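LbaCas13a H328A (C2c2) (Lachnospiraceae bacterium NK4A179, PDB 5WLH) binds CRISPR pre-crRNA as its guide and, as a Cas13a nuclease of the type VI systems, probably cleaves RNA recognised through that guide. Local coordinates at residues A[25-31]-A[481-487]; A[38-44]-A[937-943]. All coordinates share one frame; numbering follows the deposited sequence.

Contacts 1 and 2 illustrate how a small N-terminal hairpin can tie together parts of a large, mostly helical chain. Strands 22-28 and 33-39 follow each other and form a two-stranded antiparallel sheet; contact 1 joins the first strand and the turn after it to the start of helix 486-517, and contact 2 joins the end of the second strand to the end of helix 915-941. Along the chain the segments alternate, 25-31, 38-44, 481-487, 937-943, and the centres of the two contacts lie about 16 Å apart. Phe487 bridges them, packing on Ala939 and Thr942, while Ala25 meets Tyr38. Two remote helix ends thus converge on one hairpin beside the bound RNA.

Contact 1: residues A[25-31]-A[481-487]; sequences AVVSENR and LSGISSF. With nucleotides of chain B.
Ser486 and Val26 face each other through a two-way pair of hydrogen bonds, in which a side chain stands in for one backbone group. Ser486 OG lies between its own backbone N and carbonyl carbon (chi1 54°), a rotation that turns the hydroxyl to the strand, where it receives Val26 N at 2.8 Å in a nearly straight bond. In return Ser486 N gives its hydrogen to Val26 O at 2.9 Å. The CB of Ser486 rests 3.5 Å from C5 of A26 of chain B, and Val26 CG2 lies against the same adenine, so one seryl side chain meets both strand and base. Beyond it Phe487 sends CZ to within 3.6 Å of Ala25 CB, while Val27 CG1 sits more loosely at the ring edge.

The opposite end is held by carbonyls. Ser28 OG, anti to its backbone nitrogen (chi1 -168°), reaches Ser482 O at 2.6 Å in the carbonyl plane, on a lone pair, and also pairs with Gln33. The same oxygen accepts Arg31 N, tilted from that plane, so two donors grip it. Gly483, whose backbone angles call for glycine, passes close to Ser28 OG. The poorly ordered Arg31 side chain lies alongside Leu481 and points the same way; its NE meets Leu481 O at 2.6 Å, nearly head-on to the carbonyl and close to the guanidinium plane, with a weak bond from NH2 to the same oxygen.

The two segments run antiparallel, and Ser485 occupies the N-cap position of helix 486-517, with its side chain capping a backbone nitrogen just beyond the segment; Asp488 accepts Ser485 N in return, a capping box. The whole exemplifies a capped helix start docked on a β-hairpin, here lying against A26 of chain B, the bound RNA.

Contact 2: residues A[38-44]-A[937-943]; sequences YNDPSRY and RRASETG
Asp40 OD1 is approached by both terminal nitrogens of Arg937 and by the carboxylate of Glu941, the centre of a salt-bridge network that fastens the end of a β-hairpin strand to the last turn of helix 915-941. Arg937 meets the aspartate end-on from the opposite direction, the two flat groups nearly coplanar. Its NH2 points at Asp40 OD2 in an almost perfectly straight bond of 3.1 Å on the syn lone pair, while NH1 reaches OD1 at 2.7 Å, also on the syn side; a weak NH2 bond to OD1 adds to the grip. Asp934 is a second partner for Arg937 NH2.

Glu941 comes in across Asp40 at about a right angle. With CG between its backbone N and carbonyl carbon (chi1 84°) and the chain extended beyond, the carboxylate reaches the loop of residues 40-42. Glu941 OE2 and Asp40 OD1 are only 2.5 Å apart, which suggests that one of the two acids holds a proton; Arg937 would then offset the remaining charge. Ser42 N bonds to Glu941 OE1 at 3.0 Å, from above the carboxylate plane, and OE2 also lies at the edge of the Tyr38 ring.

That ring is covered on one face by Thr942 CG2, a CH-pi contact 3.6 Å from the centroid. At its far end Tyr38 OH accepts Arg938 NH1 in the guanidinium plane, and Asp934 and Glu490 hold the other guanidinium nitrogens of Arg938. The helix finishes in a Schellman motif at Gly943, whose positive phi ends the last turn close beside the Tyr44 ring. There Tyr44 CE1 comes within 3.5 Å of Gly943 CA, and the Tyr44 CA hydrogen points to Glu941 O, with CA and O 3.3 Å apart.

Contact 1: residues A[25-31]-A[481-487]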
loop_
_atom_site.group_PDB
_atom_site.type_symbol
_atom_site.label_atom_id
_atom_site.label_comp_id
_atom_site.label_asym_id
_atom_site.label_seq_id
_atom_site.Cartn_x
_atom_site.Cartn_y
_atom_site.Cartn_z
ATOM N N ALA A 25 -9.649 -17.959 -9.627
ATOM C CA ALA A 25 -10.441 -17.669 -8.452
ATOM C C ALA A 25 -10.581 -18.966 -7.695
ATOM O O ALA A 25 -10.291 -20.043 -8.218
ATOM C CB ALA A 25 -11.819 -17.086 -8.809
ATOM N N VAL A 26 -11.040 -18.860 -6.457
ATOM C CA VAL A 26 -11.446 -20.019 -5.684
ATOM C C VAL A 26 -12.946 -19.912 -5.464
ATOM O O VAL A 26 -13.435 -18.897 -4.959
ATOM C CB VAL A 26 -10.704 -20.112 -4.345
ATOM C CG1 VAL A 26 -11.289 -21.237 -3.518
ATOM C CG2 VAL A 26 -9.217 -20.371 -4.575
ATOM N N VAL A 27 -13.683 -20.938 -5.850
ATOM C CA VAL A 27 -15.123 -20.929 -5.616
ATOM C C VAL A 27 -15.456 -22.022 -4.617
ATOM O O VAL A 27 -14.753 -23.032 -4.504
ATOM C CB VAL A 27 -15.932 -21.088 -6.918
ATOM C CG1 VAL A 27 -15.630 -19.926 -7.869
ATOM C CG2 VAL A 27 -15.650 -22.426 -7.568
ATOM N N SER A 28 -16.545 -21.815 -3.881
ATOM C CA SER A 28 -16.980 -22.745 -2.854
ATOM C C SER A 28 -18.441 -23.070 -3.118
ATOM O O SER A 28 -19.292 -22.180 -3.051
ATOM C CB SER A 28 -16.794 -22.137 -1.461
ATOM O OG SER A 28 -16.941 -23.119 -0.462
ATOM N N GLU A 29 -18.732 -24.324 -3.444
ATOM C CA GLU A 29 -20.109 -24.658 -3.791
ATOM C C GLU A 29 -20.866 -25.235 -2.600
ATOM O O GLU A 29 -21.718 -24.554 -2.015
ATOM C CB GLU A 29 -20.133 -25.610 -4.985
ATOM C CG GLU A 29 -19.379 -25.045 -6.185
ATOM C CD GLU A 29 -20.173 -25.109 -7.479
ATOM O OE1 GLU A 29 -21.198 -25.827 -7.525
ATOM O OE2 GLU A 29 -19.766 -24.429 -8.449
ATOM N N ASN A 30 -20.573 -26.475 -2.224
ATOM C CA ASN A 30 -21.221 -27.121 -1.082
ATOM C C ASN A 30 -20.141 -27.593 -0.112
ATOM O O ASN A 30 -19.866 -28.791 0.010
ATOM C CB ASN A 30 -22.128 -28.269 -1.542
ATOM C CG ASN A 30 -23.449 -27.774 -2.107
ATOM O OD1 ASN A 30 -24.303 -27.271 -1.373
ATOM N ND2 ASN A 30 -23.625 -27.917 -3.417
ATOM N N ARG A 31 -19.519 -26.630 0.569
ATOM C CA ARG A 31 -18.415 -26.859 1.503
ATOM C C ARG A 31 -17.268 -27.644 0.867
ATOM O O ARG A 31 -16.424 -28.213 1.569
ATOM C CB ARG A 31 -18.896 -27.540 2.787
ATOM C CG ARG A 31 -18.307 -26.905 4.031
ATOM C CD ARG A 31 -18.894 -27.478 5.298
ATOM N NE ARG A 31 -19.634 -26.458 6.035
ATOM C CZ ARG A 31 -20.332 -26.692 7.139
ATOM N NH1 ARG A 31 -20.374 -27.916 7.643
ATOM N NH2 ARG A 31 -20.971 -25.701 7.747
ATOM N N LEU A 481 -21.846 -20.883 5.324
ATOM C CA LEU A 481 -21.661 -22.231 5.845
ATOM C C LEU A 481 -21.088 -23.149 4.786
ATOM O O LEU A 481 -20.375 -24.102 5.112
ATOM C CB LEU A 481 -22.985 -22.800 6.357
ATOM C CG LEU A 481 -23.394 -22.365 7.761
ATOM C CD1 LEU A 481 -24.830 -22.798 8.023
ATOM C CD2 LEU A 481 -22.436 -22.934 8.816
ATOM N N SER A 482 -21.378 -22.873 3.519
ATOM C CA SER A 482 -20.856 -23.665 2.421
ATOM C C SER A 482 -19.489 -23.191 1.951
ATOM O O SER A 482 -18.975 -23.719 0.960
ATOM C CB SER A 482 -21.844 -23.655 1.254
ATOM O OG SER A 482 -22.969 -24.455 1.578
ATOM N N GLY A 483 -18.900 -22.212 2.619
ATOM C CA GLY A 483 -17.510 -21.866 2.397
ATOM C C GLY A 483 -17.340 -20.480 1.795
ATOM O O GLY A 483 -18.293 -19.801 1.412
ATOM N N ILE A 484 -16.073 -20.088 1.732
ATOM C CA ILE A 484 -15.626 -18.756 1.339
ATOM C C ILE A 484 -15.009 -18.824 -0.051
ATOM O O ILE A 484 -14.203 -19.719 -0.339
ATOM C CB ILE A 484 -14.588 -18.224 2.351
ATOM C CG1 ILE A 484 -15.186 -18.154 3.755
ATOM C CG2 ILE A 484 -14.064 -16.857 1.892
ATOM C CD1 ILE A 484 -14.120 -18.043 4.847
ATOM N N SER A 485 -15.347 -17.856 -0.895
ATOM C CA SER A 485 -14.742 -17.736 -2.213
ATOM C C SER A 485 -13.658 -16.668 -2.200
ATOM O O SER A 485 -13.587 -15.825 -1.304
ATOM C CB SER A 485 -15.796 -17.376 -3.263
ATOM O OG SER A 485 -16.132 -15.990 -3.148
ATOM N N SER A 486 -12.821 -16.689 -3.233
ATOM C CA SER A 486 -11.830 -15.626 -3.340
ATOM C C SER A 486 -12.501 -14.270 -3.542
ATOM O O SER A 486 -12.036 -13.266 -3.008
ATOM C CB SER A 486 -10.832 -15.933 -4.460
ATOM O OG SER A 486 -11.487 -16.178 -5.692
ATOM N N PHE A 487 -13.625 -14.227 -4.271
ATOM C CA PHE A 487 -14.334 -12.965 -4.451
ATOM C C PHE A 487 -14.783 -12.397 -3.108
ATOM O O PHE A 487 -14.767 -11.174 -2.911
ATOM C CB PHE A 487 -15.553 -13.167 -5.360
ATOM C CG PHE A 487 -15.208 -13.749 -6.692
ATOM C CD1 PHE A 487 -14.662 -12.947 -7.686
ATOM C CD2 PHE A 487 -15.407 -15.089 -6.946
ATOM C CE1 PHE A 487 -14.319 -13.477 -8.932
ATOM C CE2 PHE A 487 -15.074 -15.633 -8.180
ATOM C CZ PHE A 487 -14.546 -14.818 -9.185
ATOM P P A B 26 -5.172 -9.287 -3.179
ATOM O OP1 A B 26 -4.826 -8.343 -2.088
ATOM O OP2 A B 26 -4.154 -10.088 -3.894
ATOM O "O5'" A B 26 -6.247 -10.308 -2.617
ATOM C "C5'" A B 26 -7.272 -9.910 -1.709
ATOM C "C4'" A B 26 -7.708 -11.100 -0.893
ATOM O "O4'" A B 26 -8.398 -12.036 -1.767
ATOM C "C3'" A B 26 -6.552 -11.878 -0.276
ATOM O "O3'" A B 26 -6.999 -12.507 0.919
ATOM C "C2'" A B 26 -6.273 -12.935 -1.339
ATOM O "O2'" A B 26 -5.569 -14.075 -0.898
ATOM C "C1'" A B 26 -7.687 -13.260 -1.827
ATOM N N9 A B 26 -7.681 -13.690 -3.222
ATOM C C8 A B 26 -7.775 -12.883 -4.327
ATOM N N7 A B 26 -7.680 -13.557 -5.459
ATOM C C5 A B 26 -7.522 -14.864 -5.051
ATOM C C6 A B 26 -7.382 -16.051 -5.794
ATOM N N6 A B 26 -7.368 -16.043 -7.136
ATOM N N1 A B 26 -7.220 -17.195 -5.112
ATOM C C2 A B 26 -7.231 -17.167 -3.767
ATOM N N3 A B 26 -7.363 -16.108 -2.968
ATOM C C4 A B 26 -7.514 -14.976 -3.683
#

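Contact 2: residues A[38-44]-A[937-943]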
loop_
_atom_site.group_PDB
_atom_site.type_symbol
_atom_site.label_atom_id
_atom_site.label_comp_id
_atom_site.label_asym_id
_atom_site.label_seq_id
_atom_site.Cartn_x
_atom_site.Cartn_y
_atom_site.Cartn_z
ATOM N N TYR A 38 -10.584 -18.462 -15.390
ATOM C CA TYR A 38 -11.625 -17.794 -16.151
ATOM C C TYR A 38 -11.057 -16.673 -16.991
ATOM O O TYR A 38 -10.101 -15.991 -16.609
ATOM C CB TYR A 38 -12.746 -17.263 -15.255
ATOM C CG TYR A 38 -12.379 -16.165 -14.262
ATOM C CD1 TYR A 38 -11.735 -16.458 -13.075
ATOM C CD2 TYR A 38 -12.763 -14.844 -14.497
ATOM C CE1 TYR A 38 -11.448 -15.450 -12.145
ATOM C CE2 TYR A 38 -12.496 -13.838 -13.578
ATOM C CZ TYR A 38 -11.831 -14.150 -12.408
ATOM O OH TYR A 38 -11.558 -13.150 -11.495
ATOM N N ASN A 39 -11.665 -16.504 -18.154
ATOM C CA ASN A 39 -11.294 -15.448 -19.080
ATOM C C ASN A 39 -11.983 -14.153 -18.693
ATOM O O ASN A 39 -13.155 -14.149 -18.306
ATOM C CB ASN A 39 -11.664 -15.856 -20.503
ATOM C CG ASN A 39 -11.223 -17.279 -20.820
ATOM O OD1 ASN A 39 -10.025 -17.546 -20.961
ATOM N ND2 ASN A 39 -12.186 -18.207 -20.901
ATOM N N ASP A 40 -11.241 -13.051 -18.773
ATOM C CA ASP A 40 -11.746 -11.782 -18.287
ATOM C C ASP A 40 -11.293 -10.657 -19.208
ATOM O O ASP A 40 -10.099 -10.577 -19.524
ATOM C CB ASP A 40 -11.244 -11.539 -16.868
ATOM C CG ASP A 40 -11.887 -10.328 -16.226
ATOM O OD1 ASP A 40 -13.132 -10.268 -16.200
ATOM O OD2 ASP A 40 -11.151 -9.432 -15.753
ATOM N N PRO A 41 -12.200 -9.778 -19.661
ATOM C CA PRO A 41 -13.645 -9.824 -19.438
ATOM C C PRO A 41 -14.334 -10.839 -20.353
ATOM O O PRO A 41 -13.914 -11.062 -21.493
ATOM C CB PRO A 41 -14.092 -8.402 -19.775
ATOM C CG PRO A 41 -13.131 -7.957 -20.821
ATOM C CD PRO A 41 -11.817 -8.643 -20.528
ATOM N N SER A 42 -15.390 -11.460 -19.845
ATOM C CA SER A 42 -16.157 -12.408 -20.629
ATOM C C SER A 42 -17.599 -12.350 -20.155
ATOM O O SER A 42 -17.933 -11.630 -19.213
ATOM C CB SER A 42 -15.592 -13.821 -20.500
ATOM O OG SER A 42 -16.152 -14.668 -21.473
ATOM N N ARG A 43 -18.459 -13.087 -20.844
ATOM C CA ARG A 43 -19.858 -13.192 -20.467
ATOM C C ARG A 43 -20.061 -14.484 -19.686
ATOM O O ARG A 43 -19.307 -15.446 -19.842
ATOM C CB ARG A 43 -20.766 -13.157 -21.704
ATOM C CG ARG A 43 -21.448 -11.806 -21.932
ATOM C CD ARG A 43 -21.914 -11.595 -23.377
ATOM N NE ARG A 43 -20.806 -11.513 -24.325
ATOM C CZ ARG A 43 -20.948 -11.282 -25.629
ATOM N NH1 ARG A 43 -22.157 -11.099 -26.145
ATOM N NH2 ARG A 43 -19.879 -11.229 -26.417
ATOM N N TYR A 44 -21.062 -14.487 -18.807
ATOM C CA TYR A 44 -21.429 -15.720 -18.127
ATOM C C TYR A 44 -21.758 -16.793 -19.158
ATOM O O TYR A 44 -22.514 -16.544 -20.102
ATOM C CB TYR A 44 -22.636 -15.464 -17.223
ATOM C CG TYR A 44 -23.226 -16.676 -16.570
ATOM C CD1 TYR A 44 -22.465 -17.485 -15.747
ATOM C CD2 TYR A 44 -24.574 -16.986 -16.738
ATOM C CE1 TYR A 44 -23.012 -18.590 -15.125
ATOM C CE2 TYR A 44 -25.139 -18.074 -16.110
ATOM C CZ TYR A 44 -24.360 -18.876 -15.314
ATOM O OH TYR A 44 -24.910 -19.963 -14.697
ATOM N N ARG A 937 -18.573 -7.876 -10.912
ATOM C CA ARG A 937 -18.514 -8.160 -12.341
ATOM C C ARG A 937 -17.888 -9.525 -12.597
ATOM O O ARG A 937 -18.413 -10.332 -13.375
ATOM C CB ARG A 937 -17.710 -7.065 -13.042
ATOM C CG ARG A 937 -17.556 -7.238 -14.536
ATOM C CD ARG A 937 -16.612 -6.153 -15.085
ATOM N NE ARG A 937 -15.223 -6.331 -14.662
ATOM C CZ ARG A 937 -14.390 -7.246 -15.148
ATOM N NH1 ARG A 937 -14.794 -8.097 -16.090
ATOM N NH2 ARG A 937 -13.149 -7.328 -14.683
ATOM N N ARG A 938 -16.751 -9.795 -11.950
ATOM C CA ARG A 938 -16.047 -11.049 -12.175
ATOM C C ARG A 938 -16.751 -12.217 -11.500
ATOM O O ARG A 938 -16.816 -13.312 -12.070
ATOM C CB ARG A 938 -14.589 -10.918 -11.710
ATOM C CG ARG A 938 -13.751 -10.026 -12.647
ATOM C CD ARG A 938 -12.283 -9.941 -12.208
ATOM N NE ARG A 938 -12.112 -8.992 -11.102
ATOM C CZ ARG A 938 -11.939 -9.352 -9.833
ATOM N NH1 ARG A 938 -11.923 -10.632 -9.506
ATOM N NH2 ARG A 938 -11.789 -8.428 -8.886
ATOM N N ALA A 939 -17.322 -11.999 -10.308
ATOM C CA ALA A 939 -18.163 -13.032 -9.708
ATOM C C ALA A 939 -19.324 -13.371 -10.636
ATOM O O ALA A 939 -19.632 -14.546 -10.856
ATOM C CB ALA A 939 -18.687 -12.575 -8.345
ATOM N N SER A 940 -19.937 -12.347 -11.227
ATOM C CA SER A 940 -21.095 -12.567 -12.088
ATOM C C SER A 940 -20.713 -13.371 -13.324
ATOM O O SER A 940 -21.373 -14.365 -13.656
ATOM C CB SER A 940 -21.731 -11.226 -12.463
ATOM O OG SER A 940 -22.744 -11.372 -13.452
ATOM N N GLU A 941 -19.609 -13.002 -13.980
ATOM C CA GLU A 941 -19.258 -13.645 -15.246
ATOM C C GLU A 941 -18.835 -15.090 -15.046
ATOM O O GLU A 941 -18.995 -15.899 -15.963
ATOM C CB GLU A 941 -18.161 -12.863 -15.976
ATOM C CG GLU A 941 -16.742 -13.188 -15.527
ATOM C CD GLU A 941 -15.714 -12.184 -16.039
ATOM O OE1 GLU A 941 -16.034 -11.366 -16.921
ATOM O OE2 GLU A 941 -14.575 -12.229 -15.546
ATOM N N THR A 942 -18.319 -15.437 -13.861
ATOM C CA THR A 942 -17.961 -16.804 -13.517
ATOM C C THR A 942 -19.088 -17.575 -12.865
ATOM O O THR A 942 -18.881 -18.730 -12.487
ATOM C CB THR A 942 -16.750 -16.835 -12.584
ATOM O OG1 THR A 942 -17.080 -16.204 -11.345
ATOM C CG2 THR A 942 -15.592 -16.136 -13.229
ATOM N N GLY A 943 -20.251 -16.960 -12.725
ATOM C CA GLY A 943 -21.390 -17.631 -12.131
ATOM C C GLY A 943 -21.200 -17.964 -10.675
ATOM O O GLY A 943 -21.741 -18.963 -10.190
#